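Side-chain contact in CDA peptide synthetase I (Streptomyces coelicolor, PDB 5DU9), which is a nonribosomal peptide synthetase, represented here by a condensation domain of the CoA-dependent acyltransferase clan: residues A[17-22]-A[157-162]. The protein carries 1 engineered substitution. Residues are numbered along the deposited sequence; the frame is centred on the assembly and turned at random.
Sequences HCVWLA and HHIVID. Engineered in segment 17-22: Cys18 (natural residue Glu). With UM2 ((2S)-2-amino-N-butyl-propanamide), chain E.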
ATOM      1  N   HIS A  17       3.179 -14.476  -6.994  1.00 15.19           N
ATOM      2  CA  HIS A  17       4.368 -15.322  -7.114  1.00 16.21           C
ATOM      3  C   HIS A  17       5.521 -14.741  -6.295  1.00 16.88           C
ATOM      4  O   HIS A  17       6.264 -15.470  -5.642  1.00 17.10           O
ATOM      5  CB  HIS A  17       4.798 -15.467  -8.576  1.00 18.88           C
ATOM      6  CG  HIS A  17       4.091 -16.560  -9.318  1.00 31.16           C
ATOM      7  ND1 HIS A  17       4.303 -17.895  -9.055  1.00 30.01           N
ATOM      8  CD2 HIS A  17       3.191 -16.514 -10.330  1.00 26.07           C
ATOM      9  CE1 HIS A  17       3.556 -18.627  -9.865  1.00 26.70           C
ATOM     10  NE2 HIS A  17       2.872 -17.812 -10.649  1.00 26.10           N
ATOM     11  N   CYS A  18       5.661 -13.420  -6.343  1.00 15.47           N
ATOM     12  CA  CYS A  18       6.718 -12.722  -5.615  1.00 15.53           C
ATOM     13  C   CYS A  18       6.578 -12.913  -4.103  1.00 15.05           C
ATOM     14  O   CYS A  18       7.549 -13.238  -3.409  1.00 18.16           O
ATOM     15  CB  CYS A  18       6.693 -11.230  -5.966  1.00 15.14           C
ATOM     16  SG  CYS A  18       7.891 -10.206  -5.071  1.00 19.43           S
ATOM     17  N   VAL A  19       5.368 -12.707  -3.596  1.00 15.39           N
ATOM     18  CA  VAL A  19       5.105 -12.881  -2.177  1.00 13.75           C
ATOM     19  C   VAL A  19       5.299 -14.340  -1.779  1.00 14.93           C
ATOM     20  O   VAL A  19       5.871 -14.628  -0.731  1.00 15.57           O
ATOM     21  CB  VAL A  19       3.683 -12.415  -1.812  1.00 14.45           C
ATOM     22  CG1 VAL A  19       3.345 -12.756  -0.364  1.00 16.10           C
ATOM     23  CG2 VAL A  19       3.559 -10.915  -2.034  1.00 12.68           C
ATOM     24  N   TRP A  20       4.840 -15.258  -2.624  1.00 15.01           N
ATOM     25  CA  TRP A  20       4.971 -16.673  -2.321  1.00 16.05           C
ATOM     26  C   TRP A  20       6.441 -17.054  -2.140  1.00 17.19           C
ATOM     27  O   TRP A  20       6.801 -17.698  -1.152  1.00 18.68           O
ATOM     28  CB  TRP A  20       4.329 -17.532  -3.413  1.00 16.77           C
ATOM     29  CG  TRP A  20       4.279 -18.976  -3.035  1.00 21.98           C
ATOM     30  CD1 TRP A  20       3.331 -19.589  -2.268  1.00 22.62           C
ATOM     31  CD2 TRP A  20       5.224 -19.990  -3.389  1.00 25.34           C
ATOM     32  NE1 TRP A  20       3.626 -20.919  -2.123  1.00 32.58           N
ATOM     33  CE2 TRP A  20       4.784 -21.192  -2.802  1.00 28.19           C
ATOM     34  CE3 TRP A  20       6.399 -19.998  -4.144  1.00 29.20           C
ATOM     35  CZ2 TRP A  20       5.475 -22.392  -2.952  1.00 34.17           C
ATOM     36  CZ3 TRP A  20       7.085 -21.189  -4.290  1.00 41.25           C
ATOM     37  CH2 TRP A  20       6.620 -22.369  -3.698  1.00 51.80           C
ATOM     38  N   LEU A  21       7.289 -16.642  -3.081  1.00 17.55           N
ATOM     39  CA  LEU A  21       8.718 -16.946  -3.001  1.00 20.69           C
ATOM     40  C   LEU A  21       9.356 -16.314  -1.774  1.00 21.08           C
ATOM     41  O   LEU A  21      10.205 -16.920  -1.128  1.00 21.03           O
ATOM     42  CB  LEU A  21       9.454 -16.466  -4.254  1.00 23.71           C
ATOM     43  CG  LEU A  21       9.251 -17.260  -5.547  1.00 31.54           C
ATOM     44  CD1 LEU A  21      10.059 -16.631  -6.673  1.00 39.63           C
ATOM     45  CD2 LEU A  21       9.640 -18.721  -5.374  1.00 30.58           C
ATOM     46  N   ALA A  22       8.953 -15.087  -1.464  1.00 17.69           N
ATOM     47  CA  ALA A  22       9.518 -14.376  -0.325  1.00 17.82           C
ATOM     48  C   ALA A  22       9.105 -15.041   0.986  1.00 20.49           C
ATOM     49  O   ALA A  22       9.883 -15.098   1.938  1.00 21.02           O
ATOM     50  CB  ALA A  22       9.086 -12.924  -0.342  1.00 20.89           C
ATOM     51  N   HIS A 157      -2.983 -11.207   4.672  1.00 16.44           N
ATOM     52  CA  HIS A 157      -1.713 -11.617   4.108  1.00 13.74           C
ATOM     53  C   HIS A 157      -1.572 -10.874   2.794  1.00 15.15           C
ATOM     54  O   HIS A 157      -2.519 -10.815   2.017  1.00 13.28           O
ATOM     55  CB  HIS A 157      -1.642 -13.121   3.887  1.00 17.51           C
ATOM     56  CG  HIS A 157      -0.249 -13.620   3.687  1.00 15.81           C
ATOM     57  ND1 HIS A 157       0.502 -13.300   2.576  1.00 14.20           N
ATOM     58  CD2 HIS A 157       0.540 -14.394   4.468  1.00 18.33           C
ATOM     59  CE1 HIS A 157       1.692 -13.866   2.677  1.00 14.87           C
ATOM     60  NE2 HIS A 157       1.742 -14.531   3.817  1.00 19.91           N
ATOM     61  N   HIS A 158      -0.404 -10.289   2.550  1.00 12.54           N
ATOM     62  CA  HIS A 158      -0.203  -9.496   1.346  1.00 10.33           C
ATOM     63  C   HIS A 158      -0.483 -10.297   0.067  1.00 13.43           C
ATOM     64  O   HIS A 158      -0.793  -9.715  -0.974  1.00 14.40           O
ATOM     65  CB  HIS A 158       1.224  -8.929   1.323  1.00 14.85           C
ATOM     66  CG  HIS A 158       1.349  -7.642   0.568  1.00 15.49           C
ATOM     67  ND1 HIS A 158       0.435  -7.245  -0.385  1.00 18.43           N
ATOM     68  CD2 HIS A 158       2.267  -6.650   0.643  1.00 18.28           C
ATOM     69  CE1 HIS A 158       0.793  -6.070  -0.873  1.00 20.28           C
ATOM     70  NE2 HIS A 158       1.904  -5.689  -0.267  1.00 18.07           N
ATOM     71  N   ILE A 159      -0.403 -11.623   0.140  1.00 12.89           N
ATOM     72  CA  ILE A 159      -0.594 -12.432  -1.059  1.00 13.85           C
ATOM     73  C   ILE A 159      -2.036 -12.390  -1.578  1.00 13.08           C
ATOM     74  O   ILE A 159      -2.264 -12.713  -2.738  1.00 13.17           O
ATOM     75  CB  ILE A 159      -0.172 -13.913  -0.830  1.00 12.93           C
ATOM     76  CG1 ILE A 159       0.142 -14.583  -2.172  1.00 16.93           C
ATOM     77  CG2 ILE A 159      -1.237 -14.691  -0.058  1.00 14.95           C
ATOM     78  CD1 ILE A 159       0.864 -15.919  -2.051  1.00 15.83           C
ATOM     79  N   VAL A 160      -3.003 -11.984  -0.749  1.00 14.52           N
ATOM     80  CA  VAL A 160      -4.401 -11.956  -1.200  1.00 12.19           C
ATOM     81  C   VAL A 160      -4.957 -10.540  -1.411  1.00 11.12           C
ATOM     82  O   VAL A 160      -5.938 -10.371  -2.137  1.00 13.05           O
ATOM     83  CB  VAL A 160      -5.351 -12.709  -0.222  1.00 13.77           C
ATOM     84  CG1 VAL A 160      -5.073 -14.209  -0.258  1.00 17.23           C
ATOM     85  CG2 VAL A 160      -5.249 -12.174   1.195  1.00 14.69           C
ATOM     86  N   ILE A 161      -4.343  -9.535  -0.793  1.00 11.81           N
ATOM     87  CA  ILE A 161      -4.894  -8.174  -0.814  1.00 12.51           C
ATOM     88  C   ILE A 161      -3.803  -7.115  -0.902  1.00 12.25           C
ATOM     89  O   ILE A 161      -2.889  -7.089  -0.069  1.00 15.99           O
ATOM     90  CB  ILE A 161      -5.759  -7.904   0.451  1.00 14.64           C
ATOM     91  CG1 ILE A 161      -7.071  -8.704   0.402  1.00 13.54           C
ATOM     92  CG2 ILE A 161      -6.064  -6.408   0.623  1.00 14.98           C
ATOM     93  CD1 ILE A 161      -8.058  -8.261  -0.670  1.00 13.77           C
ATOM     94  N   ASP A 162      -3.908  -6.256  -1.912  1.00 12.67           N
ATOM     95  CA  ASP A 162      -3.049  -5.079  -2.035  1.00 13.10           C
ATOM     96  C   ASP A 162      -3.813  -3.808  -1.647  1.00 15.36           C
ATOM     97  O   ASP A 162      -4.980  -3.864  -1.261  1.00 14.32           O
ATOM     98  CB  ASP A 162      -2.478  -4.961  -3.456  1.00 14.90           C
ATOM     99  CG  ASP A 162      -3.544  -5.000  -4.541  1.00 14.18           C
ATOM    100  OD1 ASP A 162      -4.695  -4.584  -4.290  1.00 14.06           O
ATOM    101  OD2 ASP A 162      -3.209  -5.431  -5.668  1.00 15.14           O
TER
HETATM  102  CCH UM2 E 503       7.344  -8.489  -5.043  1.00 33.59           C
HETATM  103  CCI UM2 E 503       5.946  -8.346  -4.471  1.00 34.02           C
HETATM  104  CCJ UM2 E 503       5.938  -8.221  -2.945  1.00 29.49           C
HETATM  105  CCK UM2 E 503       6.245  -6.805  -2.457  1.00 41.93           C
HETATM  106  NCL UM2 E 503       5.092  -5.914  -2.444  1.00 30.44           N
HETATM  107  CCM UM2 E 503       4.864  -5.069  -1.436  1.00 25.63           C
HETATM  108  OCN UM2 E 503       5.260  -5.264  -0.297  1.00 23.97           O
HETATM  109  CCO UM2 E 503       4.103  -3.814  -1.761  1.00 21.03           C
HETATM  110  CCP UM2 E 503       5.082  -2.732  -2.206  1.00 25.91           C
HETATM  111  NCQ UM2 E 503       3.391  -3.328  -0.564  1.00 21.92           N
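Val19, on helix 14-24, packs apolarly and deep in the domain against His157, at the end of strand 149-157, and Ile159, in the loop that follows and leads to helix 163-182. No hydrogen bond links the two segments. The two branches of Val19 serve different partners. Val19 CG1, anti to the backbone N (chi1 173°), reaches the strand end and the loop. It lies 3.6 Å from CE1 of His157, at the edge of the imidazole and in its plane. Val19 CG1 is also 3.7 Å from CB of Ile159. Val19 CG2 turns to (2S)-2-amino-N-butyl-propanamide and lies 3.7 Å from CCJ of its butyl chain. Beside this, Ile159 CD1 meets CB of Trp20 at 4.1 Å, while the Trp20 side chain also touches Thr69 and Pro75 on the neighbouring strands 65-69 and 75-79.

The His157 ring is fixed at both nitrogens: His157 ND1 accepts the backbone N-H of Ile159 at 3.1 Å, nearly straight (166°) and in the ring plane, and NE2 pairs with Gln23 OE1 further along helix 14-24. A second tie to this helix runs from Gln16 NE2 to the Ile159 carbonyl. His158 points its imidazole at the ligand instead, its NE2 accepting a bond from the ligand amine NCQ at 2.8 Å, in the ring plane. The other end of the ligand is bonded through CCH to SG of Cys18, an engineered residue, at 1.8 Å, so the ligand bridges helix and loop. At the loop's end Asp162 caps helix 163-182 and forms a salt bridge with Arg297.

The sequence His157-His158-Ile159-Val160-Ile161-Asp162 supplies the HHxxxD part of the HHxxxDG signature of condensation domains, here placed beside the ligand pocket and held against helix 14-24, within the chloramphenicol acetyltransferase-like fold.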